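Retinol dehydratase (Spodoptera frugiperda, PDB 1FMJ) probably dehydrates retinol through chemistry related to sulfotransferases, binding retinol and adenosine 3',5'-diphosphate within a sulfotransferase-type fold. Local coordinates at residues P63-V68 with E157-K162; E81-I86 with L101-L106. All coordinates share one frame; numbering follows the deposited sequence.

In the fold
Both contacts belong to the parallel five-stranded sheet of the sulfotransferase domain and the helix packed on it, their centres about 8 Å apart. Strand 66-70, in the middle of the sheet, is followed, after a short loop, by helix 76-87; the chain then passes through 99-102 to the edge strand 104-105 and later returns as strand 160-163, which fits between 104-105 and 66-70. Both segments of contact 2 thus fall, in sequence, between the two strands of contact 1. The contacts are joined by the backbone of Lys162, which probably bonds Ile104 and Leu106, and by Phe160 packing on Tyr103. Lys162 and Tyr105, one from each contact, both reach the retinol.

Contact 1. Residues P63-V68 with E157-K162; sequences PTDVFV and EKRFVK. With RTL (retinol), chain H.
Main-chain bonds join Val66 and Val68 to Arg159 and Val161 in parallel register: Val66 N to Arg159 O, Val161 N to Val66 O (2.9 Å) and Val68 N to Val161 O (2.8 Å). CA-H...O contacts fill in between them.

Ahead of the strands the bonding passes to charged groups. Arg159 grips Asp65 side-on, NE giving a nearly straight bond to OD1 (3.0 Å, 164°), which it meets well out of the carboxylate plane, and NH2 a more bent one to the syn lone pair of OD2 (2.6 Å), with the two planes turned 49° apart. One water joins Thr64 OG1 to Arg159 N. Lys158, bent at its third and fourth torsions, curls back to place NZ 2.7 Å from Thr64 O.

Among apolar groups, Val161 sits over the centre of the Phe67 ring, its CB 3.7 Å from the centroid.

Arg159 also bonds Leu150 O and Pro60 O, and a leucine here would probably leave the buried Asp65 carboxylate without its salt-bridge partner, with the bond from Arg62 N remaining, and those carbonyls without their donor. The extended Lys162 side chain carries NZ to retinol O1 (2.9 Å), which His164 also bonds, so this strand pairing fixes the base of a side chain holding the substrate hydroxyl.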
loop_
_atom_site.group_PDB
_atom_site.type_symbol
_atom_site.label_atom_id
_atom_site.label_comp_id
_atom_site.label_asym_id
_atom_site.label_seq_id
_atom_site.Cartn_x
_atom_site.Cartn_y
_atom_site.Cartn_z
ATOM N N PRO A 63 -8.715 -13.229 16.597
ATOM C CA PRO A 63 -7.391 -13.327 17.219
ATOM C C PRO A 63 -6.294 -13.893 16.323
ATOM O O PRO A 63 -5.119 -13.649 16.575
ATOM C CB PRO A 63 -7.646 -14.193 18.454
ATOM C CG PRO A 63 -8.809 -15.046 18.040
ATOM C CD PRO A 63 -9.697 -14.050 17.331
ATOM N N THR A 64 -6.662 -14.638 15.281
ATOM C CA THR A 64 -5.649 -15.200 14.383
ATOM C C THR A 64 -5.405 -14.320 13.161
ATOM O O THR A 64 -4.603 -14.664 12.300
ATOM C CB THR A 64 -6.016 -16.619 13.884
ATOM O OG1 THR A 64 -7.292 -16.581 13.234
ATOM C CG2 THR A 64 -6.051 -17.604 15.035
ATOM N N ASP A 65 -6.094 -13.187 13.083
ATOM C CA ASP A 65 -5.904 -12.273 11.957
ATOM C C ASP A 65 -4.515 -11.645 12.018
ATOM O O ASP A 65 -4.019 -11.330 13.099
ATOM C CB ASP A 65 -6.923 -11.125 11.992
ATOM C CG ASP A 65 -8.327 -11.567 11.669
ATOM O OD1 ASP A 65 -8.508 -12.734 11.286
ATOM O OD2 ASP A 65 -9.256 -10.736 11.793
ATOM N N VAL A 66 -3.892 -11.458 10.860
ATOM C CA VAL A 66 -2.593 -10.808 10.810
ATOM C C VAL A 66 -2.660 -9.764 9.708
ATOM O O VAL A 66 -3.002 -10.078 8.570
ATOM C CB VAL A 66 -1.451 -11.790 10.506
ATOM C CG1 VAL A 66 -0.126 -11.029 10.441
ATOM C CG2 VAL A 66 -1.387 -12.859 11.582
ATOM N N PHE A 67 -2.340 -8.522 10.049
ATOM C CA PHE A 67 -2.391 -7.428 9.081
ATOM C C PHE A 67 -1.028 -6.905 8.692
ATOM O O PHE A 67 -0.127 -6.810 9.519
ATOM C CB PHE A 67 -3.157 -6.222 9.642
ATOM C CG PHE A 67 -4.647 -6.371 9.652
ATOM C CD1 PHE A 67 -5.263 -7.350 10.418
ATOM C CD2 PHE A 67 -5.440 -5.474 8.943
ATOM C CE1 PHE A 67 -6.647 -7.430 10.479
ATOM C CE2 PHE A 67 -6.826 -5.547 9.000
ATOM C CZ PHE A 67 -7.431 -6.530 9.773
ATOM N N VAL A 68 -0.890 -6.556 7.422
ATOM C CA VAL A 68 0.325 -5.936 6.935
ATOM C C VAL A 68 -0.219 -4.611 6.411
ATOM O O VAL A 68 -1.010 -4.577 5.456
ATOM C CB VAL A 68 0.980 -6.744 5.810
ATOM C CG1 VAL A 68 2.214 -6.012 5.309
ATOM C CG2 VAL A 68 1.369 -8.122 6.334
ATOM N N GLU A 157 -9.889 -20.632 8.591
ATOM C CA GLU A 157 -8.820 -20.227 7.696
ATOM C C GLU A 157 -8.215 -18.936 8.214
ATOM O O GLU A 157 -8.908 -17.927 8.304
ATOM C CB GLU A 157 -9.364 -19.990 6.285
ATOM C CG GLU A 157 -8.296 -19.648 5.272
ATOM C CD GLU A 157 -8.871 -19.360 3.895
ATOM O OE1 GLU A 157 -9.820 -20.061 3.489
ATOM O OE2 GLU A 157 -8.364 -18.443 3.216
ATOM N N LYS A 158 -6.928 -18.962 8.552
ATOM C CA LYS A 158 -6.266 -17.763 9.045
ATOM C C LYS A 158 -6.370 -16.674 7.984
ATOM O O LYS A 158 -6.134 -16.924 6.797
ATOM C CB LYS A 158 -4.793 -18.042 9.362
ATOM C CG LYS A 158 -4.017 -16.800 9.796
ATOM C CD LYS A 158 -2.550 -17.109 10.066
ATOM C CE LYS A 158 -2.268 -17.374 11.534
ATOM N NZ LYS A 158 -2.324 -16.161 12.380
ATOM N N ARG A 159 -6.750 -15.471 8.410
ATOM C CA ARG A 159 -6.888 -14.359 7.485
ATOM C C ARG A 159 -5.674 -13.446 7.482
ATOM O O ARG A 159 -5.255 -12.942 8.531
ATOM C CB ARG A 159 -8.134 -13.527 7.814
ATOM C CG ARG A 159 -9.453 -14.280 7.681
ATOM C CD ARG A 159 -10.655 -13.343 7.887
ATOM N NE ARG A 159 -10.656 -12.702 9.201
ATOM C CZ ARG A 159 -11.638 -11.926 9.653
ATOM N NH1 ARG A 159 -12.706 -11.689 8.896
ATOM N NH2 ARG A 159 -11.553 -11.389 10.864
ATOM N N PHE A 160 -5.106 -13.256 6.294
ATOM C CA PHE A 160 -3.967 -12.372 6.110
ATOM C C PHE A 160 -4.537 -11.155 5.390
ATOM O O PHE A 160 -5.064 -11.272 4.285
ATOM C CB PHE A 160 -2.882 -13.037 5.256
ATOM C CG PHE A 160 -2.132 -14.127 5.972
ATOM C CD1 PHE A 160 -2.629 -15.430 6.006
ATOM C CD2 PHE A 160 -0.944 -13.844 6.643
ATOM C CE1 PHE A 160 -1.953 -16.432 6.701
ATOM C CE2 PHE A 160 -0.256 -14.838 7.343
ATOM C CZ PHE A 160 -0.759 -16.135 7.375
ATOM N N VAL A 161 -4.451 -9.997 6.032
ATOM C CA VAL A 161 -4.997 -8.776 5.460
ATOM C C VAL A 161 -3.942 -7.753 5.090
ATOM O O VAL A 161 -3.070 -7.419 5.901
ATOM C CB VAL A 161 -5.978 -8.097 6.441
ATOM C CG1 VAL A 161 -6.636 -6.897 5.762
ATOM C CG2 VAL A 161 -7.016 -9.095 6.923
ATOM N N LYS A 162 -4.033 -7.257 3.860
ATOM C CA LYS A 162 -3.123 -6.231 3.374
ATOM C C LYS A 162 -3.932 -4.948 3.341
ATOM O O LYS A 162 -5.077 -4.956 2.897
ATOM C CB LYS A 162 -2.652 -6.557 1.958
ATOM C CG LYS A 162 -2.107 -5.359 1.195
ATOM C CD LYS A 162 -1.855 -5.712 -0.258
ATOM C CE LYS A 162 -1.445 -4.501 -1.056
ATOM N NZ LYS A 162 -1.170 -4.853 -2.465
HETATM C C1 RTL H . -7.304 -0.310 -12.982
HETATM C C2 RTL H . -8.471 0.561 -13.550
HETATM C C3 RTL H . -9.849 0.027 -13.178
HETATM C C4 RTL H . -10.339 -1.202 -12.417
HETATM C C5 RTL H . -9.073 -1.930 -11.957
HETATM C C6 RTL H . -7.727 -1.589 -12.167
HETATM C C7 RTL H . -6.597 -2.399 -11.640
HETATM C C8 RTL H . -6.117 -2.310 -10.365
HETATM C C9 RTL H . -5.000 -3.103 -9.836
HETATM C C10 RTL H . -4.634 -2.894 -8.519
HETATM C C11 RTL H . -3.568 -3.525 -7.711
HETATM C C12 RTL H . -2.823 -2.588 -7.034
HETATM C C13 RTL H . -1.670 -2.617 -6.111
HETATM C C14 RTL H . -0.952 -1.654 -5.460
HETATM C C15 RTL H . -1.333 -1.290 -4.085
HETATM O O1 RTL H . -0.709 -2.070 -3.155
HETATM C C16 RTL H . -6.566 0.754 -12.145
HETATM C C17 RTL H . -6.466 -0.603 -14.237
HETATM C C18 RTL H . -9.471 -3.206 -11.198
HETATM C C19 RTL H . -4.285 -4.121 -10.745
HETATM C C20 RTL H . -1.294 -4.097 -5.929
HETATM O O HOH W 1 -8.137 -15.101 10.960
#

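Contact 2. Residues E81-I86 with L101-L106; sequences ELVWLI and LRYIYL. With RTL (retinol), chain H.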
loop_
_atom_site.group_PDB
_atom_site.type_symbol
_atom_site.label_atom_id
_atom_site.label_comp_id
_atom_site.label_asym_id
_atom_site.label_seq_id
_atom_site.Cartn_x
_atom_site.Cartn_y
_atom_site.Cartn_z
ATOM N N GLU A 81 5.218 -11.436 2.165
ATOM C CA GLU A 81 5.847 -12.716 1.875
ATOM C C GLU A 81 6.517 -13.283 3.109
ATOM O O GLU A 81 6.341 -14.463 3.430
ATOM C CB GLU A 81 6.866 -12.566 0.747
ATOM C CG GLU A 81 7.483 -13.886 0.284
ATOM C CD GLU A 81 6.521 -14.770 -0.501
ATOM O OE1 GLU A 81 6.965 -15.831 -0.987
ATOM O OE2 GLU A 81 5.332 -14.412 -0.639
ATOM N N LEU A 82 7.289 -12.443 3.800
ATOM C CA LEU A 82 7.973 -12.873 5.012
ATOM C C LEU A 82 6.955 -13.385 6.023
ATOM O O LEU A 82 7.079 -14.496 6.542
ATOM C CB LEU A 82 8.749 -11.708 5.634
ATOM C CG LEU A 82 9.953 -11.179 4.862
ATOM C CD1 LEU A 82 10.525 -9.950 5.578
ATOM C CD2 LEU A 82 10.996 -12.274 4.747
ATOM N N VAL A 83 5.946 -12.558 6.292
ATOM C CA VAL A 83 4.893 -12.889 7.244
ATOM C C VAL A 83 4.134 -14.166 6.887
ATOM O O VAL A 83 3.771 -14.940 7.768
ATOM C CB VAL A 83 3.874 -11.719 7.363
ATOM C CG1 VAL A 83 2.645 -12.158 8.148
ATOM C CG2 VAL A 83 4.525 -10.523 8.045
ATOM N N TRP A 84 3.884 -14.396 5.603
ATOM C CA TRP A 84 3.142 -15.586 5.220
ATOM C C TRP A 84 3.977 -16.833 5.411
ATOM O O TRP A 84 3.499 -17.826 5.944
ATOM C CB TRP A 84 2.683 -15.513 3.762
ATOM C CG TRP A 84 1.511 -16.413 3.469
ATOM C CD1 TRP A 84 0.184 -16.111 3.620
ATOM C CD2 TRP A 84 1.561 -17.767 3.004
ATOM N NE1 TRP A 84 -0.591 -17.192 3.276
ATOM C CE2 TRP A 84 0.226 -18.222 2.892
ATOM C CE3 TRP A 84 2.604 -18.642 2.670
ATOM C CZ2 TRP A 84 -0.096 -19.514 2.456
ATOM C CZ3 TRP A 84 2.283 -19.932 2.236
ATOM C CH2 TRP A 84 0.943 -20.351 2.134
ATOM N N LEU A 85 5.223 -16.788 4.969
ATOM C CA LEU A 85 6.098 -17.946 5.099
ATOM C C LEU A 85 6.345 -18.302 6.557
ATOM O O LEU A 85 6.337 -19.478 6.923
ATOM C CB LEU A 85 7.430 -17.688 4.386
ATOM C CG LEU A 85 7.325 -17.768 2.860
ATOM C CD1 LEU A 85 8.589 -17.236 2.190
ATOM C CD2 LEU A 85 7.063 -19.220 2.469
ATOM N N ILE A 86 6.550 -17.280 7.385
ATOM C CA ILE A 86 6.807 -17.485 8.804
ATOM C C ILE A 86 5.601 -18.070 9.537
ATOM O O ILE A 86 5.756 -18.909 10.421
ATOM C CB ILE A 86 7.234 -16.165 9.476
ATOM C CG1 ILE A 86 8.549 -15.686 8.849
ATOM C CG2 ILE A 86 7.386 -16.369 10.986
ATOM C CD1 ILE A 86 9.098 -14.394 9.427
ATOM N N LEU A 101 -3.946 -14.005 -3.719
ATOM C CA LEU A 101 -4.867 -15.040 -3.261
ATOM C C LEU A 101 -4.570 -15.398 -1.802
ATOM O O LEU A 101 -5.412 -15.962 -1.109
ATOM C CB LEU A 101 -4.747 -16.302 -4.135
ATOM C CG LEU A 101 -5.630 -16.437 -5.391
ATOM C CD1 LEU A 101 -5.662 -15.139 -6.173
ATOM C CD2 LEU A 101 -5.103 -17.569 -6.267
ATOM N N ARG A 102 -3.372 -15.073 -1.333
ATOM C CA ARG A 102 -3.005 -15.391 0.037
ATOM C C ARG A 102 -3.396 -14.274 1.007
ATOM O O ARG A 102 -3.525 -14.498 2.211
ATOM C CB ARG A 102 -1.504 -15.689 0.112
ATOM C CG ARG A 102 -1.126 -17.064 -0.466
ATOM C CD ARG A 102 0.385 -17.315 -0.425
ATOM N NE ARG A 102 1.073 -16.577 -1.477
ATOM C CZ ARG A 102 2.311 -16.106 -1.385
ATOM N NH1 ARG A 102 3.019 -16.284 -0.272
ATOM N NH2 ARG A 102 2.844 -15.460 -2.415
ATOM N N TYR A 103 -3.600 -13.079 0.461
ATOM C CA TYR A 103 -3.980 -11.911 1.246
ATOM C C TYR A 103 -5.225 -11.243 0.675
ATOM O O TYR A 103 -5.447 -11.251 -0.533
ATOM C CB TYR A 103 -2.861 -10.861 1.238
ATOM C CG TYR A 103 -1.732 -11.100 2.212
ATOM C CD1 TYR A 103 -0.725 -12.019 1.942
ATOM C CD2 TYR A 103 -1.660 -10.375 3.397
ATOM C CE1 TYR A 103 0.330 -12.206 2.826
ATOM C CE2 TYR A 103 -0.611 -10.554 4.291
ATOM C CZ TYR A 103 0.377 -11.470 3.997
ATOM O OH TYR A 103 1.411 -11.626 4.878
ATOM N N ILE A 104 -6.038 -10.670 1.551
ATOM C CA ILE A 104 -7.205 -9.935 1.104
ATOM C C ILE A 104 -6.743 -8.494 1.174
ATOM O O ILE A 104 -6.203 -8.051 2.190
ATOM C CB ILE A 104 -8.414 -10.103 2.033
ATOM C CG1 ILE A 104 -8.977 -11.518 1.901
ATOM C CG2 ILE A 104 -9.489 -9.049 1.683
ATOM C CD1 ILE A 104 -10.143 -11.796 2.812
ATOM N N TYR A 105 -6.920 -7.781 0.075
ATOM C CA TYR A 105 -6.532 -6.391 -0.006
ATOM C C TYR A 105 -7.765 -5.636 0.465
ATOM O O TYR A 105 -8.692 -5.418 -0.300
ATOM C CB TYR A 105 -6.187 -6.057 -1.458
ATOM C CG TYR A 105 -5.583 -4.695 -1.682
ATOM C CD1 TYR A 105 -5.151 -4.321 -2.949
ATOM C CD2 TYR A 105 -5.464 -3.773 -0.645
ATOM C CE1 TYR A 105 -4.618 -3.062 -3.191
ATOM C CE2 TYR A 105 -4.935 -2.509 -0.870
ATOM C CZ TYR A 105 -4.514 -2.161 -2.152
ATOM O OH TYR A 105 -3.996 -0.913 -2.401
ATOM N N LEU A 106 -7.766 -5.260 1.742
ATOM C CA LEU A 106 -8.889 -4.563 2.358
ATOM C C LEU A 106 -9.399 -3.335 1.603
ATOM O O LEU A 106 -10.605 -3.215 1.342
ATOM C CB LEU A 106 -8.518 -4.180 3.796
ATOM C CG LEU A 106 -9.645 -3.611 4.670
ATOM C CD1 LEU A 106 -10.841 -4.552 4.645
ATOM C CD2 LEU A 106 -9.139 -3.420 6.095
HETATM C C1 RTL H . -7.304 -0.310 -12.982
HETATM C C2 RTL H . -8.471 0.561 -13.550
HETATM C C3 RTL H . -9.849 0.027 -13.178
HETATM C C4 RTL H . -10.339 -1.202 -12.417
HETATM C C5 RTL H . -9.073 -1.930 -11.957
HETATM C C6 RTL H . -7.727 -1.589 -12.167
HETATM C C7 RTL H . -6.597 -2.399 -11.640
HETATM C C8 RTL H . -6.117 -2.310 -10.365
HETATM C C9 RTL H . -5.000 -3.103 -9.836
HETATM C C10 RTL H . -4.634 -2.894 -8.519
HETATM C C11 RTL H . -3.568 -3.525 -7.711
HETATM C C12 RTL H . -2.823 -2.588 -7.034
HETATM C C13 RTL H . -1.670 -2.617 -6.111
HETATM C C14 RTL H . -0.952 -1.654 -5.460
HETATM C C15 RTL H . -1.333 -1.290 -4.085
HETATM O O1 RTL H . -0.709 -2.070 -3.155
HETATM C C16 RTL H . -6.566 0.754 -12.145
HETATM C C17 RTL H . -6.466 -0.603 -14.237
HETATM C C18 RTL H . -9.471 -3.206 -11.198
HETATM C C19 RTL H . -4.285 -4.121 -10.745
HETATM C C20 RTL H . -1.294 -4.097 -5.929
HETATM O O HOH W 2 -3.588 -17.260 2.924
#
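Trp84 lies with one face of its indole under the aliphatic chain of Arg102. The CD methylene stands over the six-membered ring, 3.6 Å from Arg102 CD to the centroid of that Trp84 ring, a CH-pi contact, while CB and CG pass near NE1 and CE2. The guanidinium is nearly perpendicular to the indole, at 87°, and its CZ is distant enough that any cation-pi attraction is weak.

A bend at the third torsion of Arg102 (chi3 -76°) brings its head to Glu81 while the guanidinium edge, at NH1, still faces the indole. There NH1 and NH2 close end-on upon a single oxygen, Glu81 OE2, at 3.0 Å and 3.2 Å respectively. NH2 meets the syn lone pair of OE2, while NH1 approaches that oxygen from above the carboxylate plane; both bonds are bent, the one from NH2 more so. The other oxygen, Glu81 OE1, is bonded to His281, so both ends of the carboxylate are engaged.

At the edge of the indole a water accepts from Trp84 NE1 (3.0 Å) and donates to Arg102 O (2.9 Å), tying ring and backbone together. Tyr103 meets Trp84 obliquely, CE1 being 4.0 Å from Trp84 CD1, and its OH lies against Val83 CB at 3.5 Å while bonding Gln80 O. Phe160 of the central sheet touches both rings.

Tyr105, farther along, brings its OH to 3.2 Å from retinol C15. The contact thus fastens helix 76-87 to the end of helix 99-102 and Tyr103, just ahead of the strand carrying Tyr105, with the buried arginine's charge probably balanced by Glu81.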